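Local coordinates for protein alpha-toxin (Clostridium novyi, PDB 2VK9) that belongs to the large clostridial toxins related to TcdA and TcdB and provides a catalytic domain of the GT-A class, at residues Lys98-Ile103 with Tyr127-Phe132; Gly169-Tyr174 with Ala532-Gln537; Val281-Asp286 with Asn386-Ser391. All blocks are in the same frame, centred on the assembly; numbering follows the deposited sequence.

Following the chain from the N terminus, interaction 1 comes first. It closes a short loop when strand 128-133 returns beside strand 99-103 after helix 111-123. Interaction 2 opens later, at 169-174, and closes only near the C-terminal end of the model, at 532-537. Interaction 3 joins 281-286 to 386-391 and lies wholly within that long loop. No two contacts cross in sequence. Interactions 1 and 3 belong to the same mixed sheet, with their centres about 10 Å apart. They meet where Asn-99 and Ser-101 bond to Val-281. Interaction 2 is a surface contact with its centre about 41 Å from that of interaction 1. It ties the C-terminal region to the start of helix 173-195.

Interaction 1: residues Lys98-Ile103 with Tyr127-Phe132; sequences KNLSFI and YNIRLF
The Tyr-127 ring carries Lys-98 CB over one face, 4.1 Å from the ring centroid, as a CH-pi contact. Leu-100 N lies at its edge. The Phe-132 ring turns its edge to Ser-101, with CE1 3.5 Å from OG. Ile-129 CG2 meets the edge of the Phe-102 ring. At the Arg-130 guanidinium edge, NH1 gives Asn-99 OD1 a weak bond of 3.3 Å. The arginine is extended from CG to NE, then turns at chi4 (84°), and its plane stands 71° from the Asn-99 amide.

The strands run parallel, and five backbone bonds join them. Leu-100 and Phe-102 each bond through both N and O, while Lys-98 contributes its O to Asn-128 N. Leu-100, Phe-102, Ile-129 and Leu-131 share one face. Leu-100 CD2 lies alongside Ile-129 CG1 at 3.9 Å, and Leu-131 CD1 meets Phe-102 CB at 3.7 Å. Helix 111-123 covers this side, completing a beta-alpha-beta unit of the GT-A-class domain.

Lys-98 NZ reaches Asp-362 and Asp-126, and Tyr-127 OH bonds to Gly-361 O. A water accepts from Arg-130 NH1 (2.6 Å) and donates to Ser-101 OG and Asn-128 O. The face of Leu-100, Phe-102, Ile-129 and Leu-131 is thus apolar. The other is mixed: Asn-99, Ser-101 and Arg-130 sit beside Phe-132 and Ile-103. There Asn-99, by a weak bond, and the water probably help to hold NH1 of Arg-130.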
loop_
_atom_site.group_PDB
_atom_site.type_symbol
_atom_site.label_atom_id
_atom_site.label_comp_id
_atom_site.label_asym_id
_atom_site.label_seq_id
_atom_site.Cartn_x
_atom_site.Cartn_y
_atom_site.Cartn_z
ATOM N N LYS A 98 13.322 -16.557 2.595
ATOM C CA LYS A 98 12.563 -16.889 3.793
ATOM C C LYS A 98 12.733 -15.843 4.883
ATOM O O LYS A 98 13.261 -16.091 5.967
ATOM C CB LYS A 98 12.856 -18.307 4.250
ATOM C CG LYS A 98 12.195 -19.279 3.302
ATOM C CD LYS A 98 12.261 -20.678 3.761
ATOM C CE LYS A 98 11.605 -21.561 2.744
ATOM N NZ LYS A 98 11.365 -22.907 3.340
ATOM N N ASN A 99 12.272 -14.650 4.533
ATOM C CA ASN A 99 12.165 -13.543 5.435
ATOM C C ASN A 99 10.712 -13.175 5.540
ATOM O O ASN A 99 10.025 -13.081 4.530
ATOM C CB ASN A 99 12.949 -12.368 4.886
ATOM C CG ASN A 99 14.424 -12.649 4.828
ATOM O OD1 ASN A 99 15.001 -13.205 5.770
ATOM N ND2 ASN A 99 15.052 -12.270 3.723
ATOM N N LEU A 100 10.240 -12.992 6.765
ATOM C CA LEU A 100 8.905 -12.470 6.983
ATOM C C LEU A 100 9.038 -11.195 7.785
ATOM O O LEU A 100 9.623 -11.200 8.863
ATOM C CB LEU A 100 8.054 -13.498 7.722
ATOM C CG LEU A 100 6.645 -13.119 8.182
ATOM C CD1 LEU A 100 5.771 -12.754 7.004
ATOM C CD2 LEU A 100 6.036 -14.266 8.958
ATOM N N SER A 101 8.518 -10.094 7.259
ATOM C CA SER A 101 8.722 -8.812 7.915
ATOM C C SER A 101 7.426 -8.144 8.287
ATOM O O SER A 101 6.461 -8.196 7.537
ATOM C CB SER A 101 9.536 -7.881 7.033
ATOM O OG SER A 101 10.842 -8.397 6.833
ATOM N N PHE A 102 7.411 -7.519 9.458
ATOM C CA PHE A 102 6.291 -6.702 9.897
ATOM C C PHE A 102 6.855 -5.351 10.276
ATOM O O PHE A 102 8.039 -5.235 10.579
ATOM C CB PHE A 102 5.609 -7.327 11.110
ATOM C CG PHE A 102 5.072 -8.701 10.867
ATOM C CD1 PHE A 102 5.864 -9.814 11.075
ATOM C CD2 PHE A 102 3.768 -8.886 10.435
ATOM C CE1 PHE A 102 5.366 -11.093 10.851
ATOM C CE2 PHE A 102 3.262 -10.156 10.207
ATOM C CZ PHE A 102 4.063 -11.264 10.416
ATOM N N ILE A 103 6.015 -4.329 10.245
ATOM C CA ILE A 103 6.404 -2.989 10.676
ATOM C C ILE A 103 5.399 -2.500 11.698
ATOM O O ILE A 103 4.196 -2.661 11.505
ATOM C CB ILE A 103 6.354 -1.992 9.511
ATOM C CG1 ILE A 103 7.359 -2.371 8.424
ATOM C CG2 ILE A 103 6.541 -0.547 10.012
ATOM C CD1 ILE A 103 7.169 -1.579 7.180
ATOM N N TYR A 127 11.302 -19.508 8.796
ATOM C CA TYR A 127 11.500 -18.128 8.355
ATOM C C TYR A 127 12.306 -17.320 9.373
ATOM O O TYR A 127 12.242 -17.581 10.576
ATOM C CB TYR A 127 10.144 -17.458 8.123
ATOM C CG TYR A 127 9.541 -17.756 6.767
ATOM C CD1 TYR A 127 8.991 -19.010 6.481
ATOM C CD2 TYR A 127 9.523 -16.786 5.765
ATOM C CE1 TYR A 127 8.440 -19.289 5.227
ATOM C CE2 TYR A 127 8.979 -17.058 4.506
ATOM C CZ TYR A 127 8.444 -18.309 4.247
ATOM O OH TYR A 127 7.913 -18.577 3.014
ATOM N N ASN A 128 13.089 -16.360 8.892
ATOM C CA ASN A 128 13.611 -15.321 9.750
ATOM C C ASN A 128 12.530 -14.261 9.807
ATOM O O ASN A 128 12.200 -13.626 8.787
ATOM C CB ASN A 128 14.920 -14.738 9.219
ATOM C CG ASN A 128 16.073 -15.727 9.284
ATOM O OD1 ASN A 128 16.051 -16.665 10.066
ATOM N ND2 ASN A 128 17.086 -15.516 8.457
ATOM N N ILE A 129 11.950 -14.106 10.996
ATOM C CA ILE A 129 10.841 -13.203 11.204
ATOM C C ILE A 129 11.336 -11.960 11.915
ATOM O O ILE A 129 12.018 -12.048 12.936
ATOM C CB ILE A 129 9.707 -13.879 11.979
ATOM C CG1 ILE A 129 9.191 -15.081 11.187
ATOM C CG2 ILE A 129 8.571 -12.905 12.192
ATOM C CD1 ILE A 129 8.187 -15.931 11.910
ATOM N N ARG A 130 11.019 -10.798 11.361
ATOM C CA ARG A 130 11.446 -9.548 11.964
ATOM C C ARG A 130 10.285 -8.596 12.059
ATOM O O ARG A 130 9.371 -8.620 11.242
ATOM C CB ARG A 130 12.553 -8.889 11.149
ATOM C CG ARG A 130 13.923 -9.537 11.199
ATOM C CD ARG A 130 14.798 -8.854 10.157
ATOM N NE ARG A 130 16.021 -9.576 9.826
ATOM C CZ ARG A 130 16.111 -10.571 8.943
ATOM N NH1 ARG A 130 15.044 -11.002 8.279
ATOM N NH2 ARG A 130 17.281 -11.143 8.722
ATOM N N LEU A 131 10.339 -7.756 13.082
ATOM C CA LEU A 131 9.367 -6.712 13.305
ATOM C C LEU A 131 10.145 -5.411 13.377
ATOM O O LEU A 131 11.016 -5.233 14.218
ATOM C CB LEU A 131 8.600 -6.995 14.593
ATOM C CG LEU A 131 7.576 -6.021 15.183
ATOM C CD1 LEU A 131 6.663 -5.472 14.121
ATOM C CD2 LEU A 131 6.758 -6.815 16.158
ATOM N N PHE A 132 9.851 -4.509 12.456
ATOM C CA PHE A 132 10.647 -3.319 12.312
ATOM C C PHE A 132 9.952 -2.169 12.979
ATOM O O PHE A 132 8.745 -2.028 12.869
ATOM C CB PHE A 132 10.879 -3.027 10.835
ATOM C CG PHE A 132 11.849 -3.971 10.190
ATOM C CD1 PHE A 132 11.398 -5.100 9.521
ATOM C CD2 PHE A 132 13.216 -3.741 10.270
ATOM C CE1 PHE A 132 12.302 -5.985 8.928
ATOM C CE2 PHE A 132 14.125 -4.621 9.681
ATOM C CZ PHE A 132 13.670 -5.740 9.011
HETATM O O HOH W 1 12.501 -10.433 8.198
#

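Interaction 2: residues Gly169-Tyr174 with Ala532-Gln537; sequences GHNKFY and AEKEFQ
Asn-171 and Ala-532 make the nearest backbone approach, with their CA atoms 7.4 Å apart. Two loop segments face each other, one running into helix 173-195 and the other into a weakly bonded helix near 535-537. Side chains make the contact, and Lys-534 is central to it. Its aliphatic chain passes among Asn-171, Phe-173 and Tyr-174.

The side chains of Asn-171 and Lys-534 run past one another, pointing in opposite senses, with Asn-171 ND2 3.4 Å from Lys-534 CD. Further along the lysine, CE lies 3.8 Å from Phe-173 CB. The bend at chi4 (-64°) turns the ammonium from the line of the chain. Lys-534 NZ stays 5.9 Å from the Phe-173 ring centroid, so any cation-pi attraction is weak at most. Tyr-174 meets the base of the lysine instead, with OH 3.5 Å from CB. That hydroxyl also bonds to Ile-531 O, just before the second segment, which adds a polar tie to the apolar contact.

Phe-173 CG is anti to its backbone N (chi1 177°), and the ring extends toward Gln-537. Its CZ comes 3.3 Å from Gln-537 NE2, and the ring and amide planes stand 86° apart. Phe-173 CD2 sits over a face of the Tyr-174 ring, so the two aromatics also pack on each other. Ser-152 and Ile-156 of helix 140-157 touch Phe-173 as well.

The arrangement is a tertiary contact between the first turn of a long helix and a C-terminal turn, held mainly by a lysine's aliphatic chain lying against Phe-173 and touched at its base by the Tyr-174 hydroxyl, at the surface of the catalytic domain.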
loop_
_atom_site.group_PDB
_atom_site.type_symbol
_atom_site.label_atom_id
_atom_site.label_comp_id
_atom_site.label_asym_id
_atom_site.label_seq_id
_atom_site.Cartn_x
_atom_site.Cartn_y
_atom_site.Cartn_z
ATOM N N GLY A 169 -22.220 25.328 10.667
ATOM C CA GLY A 169 -23.100 24.284 10.131
ATOM C C GLY A 169 -22.558 23.638 8.865
ATOM O O GLY A 169 -21.883 24.294 8.062
ATOM N N HIS A 170 -22.880 22.352 8.694
ATOM C CA HIS A 170 -22.279 21.478 7.669
ATOM C C HIS A 170 -20.749 21.392 7.846
ATOM O O HIS A 170 -19.982 21.257 6.868
ATOM C CB HIS A 170 -22.690 21.896 6.239
ATOM C CG HIS A 170 -22.608 20.784 5.227
ATOM N ND1 HIS A 170 -23.517 19.741 5.184
ATOM C CD2 HIS A 170 -21.733 20.562 4.215
ATOM C CE1 HIS A 170 -23.200 18.923 4.195
ATOM N NE2 HIS A 170 -22.122 19.397 3.590
ATOM N N ASN A 171 -20.326 21.483 9.114
ATOM C CA ASN A 171 -18.930 21.310 9.537
ATOM C C ASN A 171 -17.943 22.262 8.861
ATOM O O ASN A 171 -16.950 21.839 8.250
ATOM C CB ASN A 171 -18.511 19.846 9.379
ATOM C CG ASN A 171 -19.566 18.890 9.904
ATOM O OD1 ASN A 171 -20.178 18.135 9.142
ATOM N ND2 ASN A 171 -19.808 18.943 11.213
ATOM N N LYS A 172 -18.245 23.557 8.977
ATOM C CA LYS A 172 -17.302 24.621 8.651
ATOM C C LYS A 172 -16.079 24.481 9.569
ATOM O O LYS A 172 -15.041 25.120 9.366
ATOM C CB LYS A 172 -17.998 25.976 8.849
ATOM C CG LYS A 172 -17.219 27.205 8.396
ATOM C CD LYS A 172 -17.961 28.487 8.795
ATOM C CE LYS A 172 -16.998 29.535 9.428
ATOM N NZ LYS A 172 -16.095 30.239 8.430
ATOM N N PHE A 173 -16.231 23.615 10.571
ATOM C CA PHE A 173 -15.200 23.261 11.549
ATOM C C PHE A 173 -13.872 22.842 10.915
ATOM O O PHE A 173 -12.832 23.453 11.167
ATOM C CB PHE A 173 -15.748 22.134 12.432
ATOM C CG PHE A 173 -14.775 21.608 13.447
ATOM C CD1 PHE A 173 -14.449 22.354 14.575
ATOM C CD2 PHE A 173 -14.212 20.345 13.294
ATOM C CE1 PHE A 173 -13.557 21.859 15.524
ATOM C CE2 PHE A 173 -13.327 19.844 14.240
ATOM C CZ PHE A 173 -12.999 20.604 15.357
ATOM N N TYR A 174 -13.922 21.807 10.082
ATOM C CA TYR A 174 -12.719 21.239 9.492
ATOM C C TYR A 174 -11.964 22.205 8.581
ATOM O O TYR A 174 -10.744 22.090 8.442
ATOM C CB TYR A 174 -13.040 19.942 8.755
ATOM C CG TYR A 174 -13.694 18.894 9.624
ATOM C CD1 TYR A 174 -12.959 18.175 10.557
ATOM C CD2 TYR A 174 -15.047 18.611 9.501
ATOM C CE1 TYR A 174 -13.557 17.204 11.353
ATOM C CE2 TYR A 174 -15.654 17.639 10.290
ATOM C CZ TYR A 174 -14.902 16.943 11.213
ATOM O OH TYR A 174 -15.502 15.987 11.995
ATOM N N ALA A 532 -19.921 13.382 10.505
ATOM C CA ALA A 532 -20.732 14.332 11.254
ATOM C C ALA A 532 -20.564 14.118 12.761
ATOM O O ALA A 532 -21.125 14.867 13.565
ATOM C CB ALA A 532 -22.198 14.211 10.847
ATOM N N GLU A 533 -19.783 13.101 13.139
ATOM C CA GLU A 533 -19.479 12.832 14.551
ATOM C C GLU A 533 -18.324 13.697 15.082
ATOM O O GLU A 533 -17.438 13.233 15.806
ATOM C CB GLU A 533 -19.252 11.336 14.798
ATOM C CG GLU A 533 -20.542 10.510 14.763
ATOM C CD GLU A 533 -20.386 9.122 15.370
ATOM O OE1 GLU A 533 -19.491 8.365 14.933
ATOM O OE2 GLU A 533 -21.172 8.780 16.280
ATOM N N LYS A 534 -18.358 14.964 14.672
ATOM C CA LYS A 534 -17.634 16.051 15.308
ATOM C C LYS A 534 -18.336 16.350 16.628
ATOM O O LYS A 534 -17.715 16.789 17.598
ATOM C CB LYS A 534 -17.674 17.280 14.393
ATOM C CG LYS A 534 -17.801 18.630 15.098
ATOM C CD LYS A 534 -18.198 19.728 14.115
ATOM C CE LYS A 534 -18.433 21.049 14.824
ATOM N NZ LYS A 534 -19.592 20.959 15.774
ATOM N N GLU A 535 -19.641 16.096 16.647
ATOM C CA GLU A 535 -20.464 16.231 17.843
ATOM C C GLU A 535 -19.952 15.360 18.990
ATOM O O GLU A 535 -20.403 15.501 20.128
ATOM C CB GLU A 535 -21.926 15.891 17.525
ATOM C CG GLU A 535 -22.519 16.718 16.378
ATOM C CD GLU A 535 -24.035 16.609 16.275
ATOM O OE1 GLU A 535 -24.669 15.913 17.131
ATOM O OE2 GLU A 535 -24.598 17.227 15.329
ATOM N N PHE A 536 -19.008 14.467 18.683
ATOM C CA PHE A 536 -18.353 13.634 19.691
ATOM C C PHE A 536 -17.351 14.444 20.519
ATOM O O PHE A 536 -17.049 14.082 21.657
ATOM C CB PHE A 536 -17.661 12.432 19.031
ATOM C CG PHE A 536 -17.368 11.287 19.983
ATOM C CD1 PHE A 536 -18.367 10.360 20.318
ATOM C CD2 PHE A 536 -16.091 11.121 20.530
ATOM C CE1 PHE A 536 -18.103 9.290 21.195
ATOM C CE2 PHE A 536 -15.812 10.056 21.411
ATOM C CZ PHE A 536 -16.823 9.140 21.742
ATOM N N GLN A 537 -16.854 15.546 19.958
ATOM C CA GLN A 537 -15.823 16.343 20.630
ATOM C C GLN A 537 -16.252 17.734 21.103
ATOM O O GLN A 537 -15.539 18.367 21.884
ATOM C CB GLN A 537 -14.557 16.431 19.777
ATOM C CG GLN A 537 -14.642 17.370 18.596
ATOM C CD GLN A 537 -13.606 17.042 17.545
ATOM O OE1 GLN A 537 -13.636 15.968 16.943
ATOM N NE2 GLN A 537 -12.683 17.964 17.320
#

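Interaction 3: residues Val281-Asp286 with Asn386-Ser391; sequences VYCDLD and NAFIIS
Tyr-282 and Ile-389 form the hydrogen-bonded pair of this antiparallel contact. Tyr-282 N gives a nearly straight bond of 2.8 Å to Ile-389 O, and Ile-389 N returns one of 3.0 Å to Tyr-282 O. Val-281 with Ile-390 and Cys-283 with Phe-388 are the non-hydrogen-bonded pairs on either side. A third bond, from Asp-284 N to Ala-387 O, is more bent, at 135°. It lies where the chain turns a corner at 386-388.

On one face, with chi1 at -169°, the Phe-388 ring is swung away from its own backbone N and reaches both Val-281 and Cys-283. Val-281 CG1 is 3.7 Å from Phe-388 CE1. Cys-283 SG comes to the ring edge, 3.8 Å from CD1, as a sulfur-aromatic contact. Val-281 CG2 also lies alongside Ile-390 CG1 at 4.0 Å. On the other face, Tyr-282 CD2 meets Ile-389 CD1, and Asn-386 O sits at the tyrosine ring edge. Asp-284 CB packs against Ala-387 CB at 3.8 Å.

In the next shell, Leu-275 and Arg-271 of helix 263-278 cover Tyr-282 and Ile-389. Arg-271 also bonds to Asn-386 O. The Tyr-513 ring meets Phe-388, and strand 99-103 flanks Val-281 and Cys-283.

Asp-284, Leu-285 and Asp-286 read as the DXD motif of GT-A proteins. Asp-286 N gives Asp-284 OD1 a weak bond within it. The chemistry is consistent with a buried, largely apolar strand pair holding the backbone just before the motif, with the bent bond to Ala-387 O probably extending this to Asp-284.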
loop_
_atom_site.group_PDB
_atom_site.type_symbol
_atom_site.label_atom_id
_atom_site.label_comp_id
_atom_site.label_asym_id
_atom_site.label_seq_id
_atom_site.Cartn_x
_atom_site.Cartn_y
_atom_site.Cartn_z
ATOM N N VAL A 281 8.637 -12.001 2.304
ATOM C CA VAL A 281 7.249 -11.659 2.527
ATOM C C VAL A 281 7.179 -10.454 3.435
ATOM O O VAL A 281 7.900 -10.382 4.431
ATOM C CB VAL A 281 6.512 -12.812 3.226
ATOM C CG1 VAL A 281 5.034 -12.509 3.355
ATOM C CG2 VAL A 281 6.732 -14.113 2.481
ATOM N N TYR A 282 6.327 -9.499 3.084
ATOM C CA TYR A 282 5.934 -8.455 4.020
ATOM C C TYR A 282 4.490 -8.679 4.396
ATOM O O TYR A 282 3.659 -8.928 3.537
ATOM C CB TYR A 282 6.071 -7.047 3.443
ATOM C CG TYR A 282 5.303 -6.063 4.284
ATOM C CD1 TYR A 282 5.831 -5.583 5.485
ATOM C CD2 TYR A 282 4.012 -5.663 3.921
ATOM C CE1 TYR A 282 5.114 -4.702 6.287
ATOM C CE2 TYR A 282 3.274 -4.785 4.725
ATOM C CZ TYR A 282 3.833 -4.308 5.905
ATOM O OH TYR A 282 3.113 -3.451 6.704
ATOM N N CYS A 283 4.184 -8.561 5.678
ATOM C CA CYS A 283 2.817 -8.714 6.127
ATOM C C CYS A 283 2.377 -7.629 7.095
ATOM O O CYS A 283 3.152 -7.130 7.901
ATOM C CB CYS A 283 2.608 -10.089 6.750
ATOM S SG CYS A 283 0.877 -10.458 7.063
ATOM N N ASP A 284 1.105 -7.273 6.984
ATOM C CA ASP A 284 0.454 -6.360 7.891
ATOM C C ASP A 284 0.110 -7.121 9.167
ATOM O O ASP A 284 -0.343 -8.272 9.104
ATOM C CB ASP A 284 -0.825 -5.880 7.233
ATOM C CG ASP A 284 -1.222 -4.491 7.663
ATOM O OD1 ASP A 284 -1.866 -4.364 8.745
ATOM O OD2 ASP A 284 -0.905 -3.535 6.898
ATOM N N LEU A 285 0.323 -6.488 10.322
ATOM C CA LEU A 285 -0.000 -7.108 11.617
ATOM C C LEU A 285 -1.502 -7.406 11.868
ATOM O O LEU A 285 -1.860 -8.042 12.863
ATOM C CB LEU A 285 0.602 -6.295 12.761
ATOM C CG LEU A 285 2.067 -6.610 13.058
ATOM C CD1 LEU A 285 2.773 -5.443 13.735
ATOM C CD2 LEU A 285 2.175 -7.874 13.896
ATOM N N ASP A 286 -2.369 -6.963 10.960
ATOM C CA ASP A 286 -3.790 -7.296 11.016
ATOM C C ASP A 286 -4.113 -8.646 10.408
ATOM O O ASP A 286 -5.188 -9.172 10.624
ATOM C CB ASP A 286 -4.589 -6.239 10.274
ATOM C CG ASP A 286 -4.579 -4.919 10.984
ATOM O OD1 ASP A 286 -4.185 -4.896 12.179
ATOM O OD2 ASP A 286 -4.969 -3.913 10.351
ATOM N N ASN A 386 -1.716 -3.472 -0.416
ATOM C CA ASN A 386 -0.297 -3.560 -0.088
ATOM C C ASN A 386 -0.048 -4.096 1.329
ATOM O O ASN A 386 1.006 -3.865 1.923
ATOM C CB ASN A 386 0.408 -2.219 -0.332
ATOM C CG ASN A 386 -0.024 -1.136 0.640
ATOM O OD1 ASN A 386 -1.153 -1.144 1.132
ATOM N ND2 ASN A 386 0.878 -0.187 0.911
ATOM N N ALA A 387 -1.028 -4.836 1.846
ATOM C CA ALA A 387 -0.959 -5.433 3.177
ATOM C C ALA A 387 -0.166 -6.735 3.219
ATOM O O ALA A 387 0.271 -7.164 4.287
ATOM C CB ALA A 387 -2.346 -5.654 3.710
ATOM N N PHE A 388 -0.005 -7.367 2.059
ATOM C CA PHE A 388 0.736 -8.621 1.930
ATOM C C PHE A 388 1.456 -8.614 0.588
ATOM O O PHE A 388 0.813 -8.606 -0.468
ATOM C CB PHE A 388 -0.227 -9.802 2.019
ATOM C CG PHE A 388 0.441 -11.140 2.164
ATOM C CD1 PHE A 388 0.795 -11.627 3.417
ATOM C CD2 PHE A 388 0.668 -11.938 1.061
ATOM C CE1 PHE A 388 1.390 -12.879 3.562
ATOM C CE2 PHE A 388 1.265 -13.188 1.202
ATOM C CZ PHE A 388 1.622 -13.651 2.451
ATOM N N ILE A 389 2.788 -8.588 0.639
ATOM C CA ILE A 389 3.629 -8.470 -0.542
ATOM C C ILE A 389 4.712 -9.531 -0.511
ATOM O O ILE A 389 5.398 -9.696 0.500
ATOM C CB ILE A 389 4.345 -7.110 -0.584
ATOM C CG1 ILE A 389 3.377 -5.952 -0.320
ATOM C CG2 ILE A 389 5.079 -6.918 -1.905
ATOM C CD1 ILE A 389 4.098 -4.639 -0.007
ATOM N N ILE A 390 4.879 -10.252 -1.613
ATOM C CA ILE A 390 5.975 -11.202 -1.717
ATOM C C ILE A 390 6.843 -10.810 -2.889
ATOM O O ILE A 390 6.344 -10.662 -3.998
ATOM C CB ILE A 390 5.484 -12.639 -1.929
ATOM C CG1 ILE A 390 4.583 -13.079 -0.774
ATOM C CG2 ILE A 390 6.674 -13.581 -2.060
ATOM C CD1 ILE A 390 3.761 -14.300 -1.089
ATOM N N SER A 391 8.137 -10.637 -2.643
ATOM C CA SER A 391 9.086 -10.290 -3.691
ATOM C C SER A 391 10.497 -10.568 -3.237
ATOM O O SER A 391 10.820 -10.311 -2.086
ATOM C CB SER A 391 8.981 -8.803 -4.014
ATOM O OG SER A 391 10.072 -8.369 -4.820
#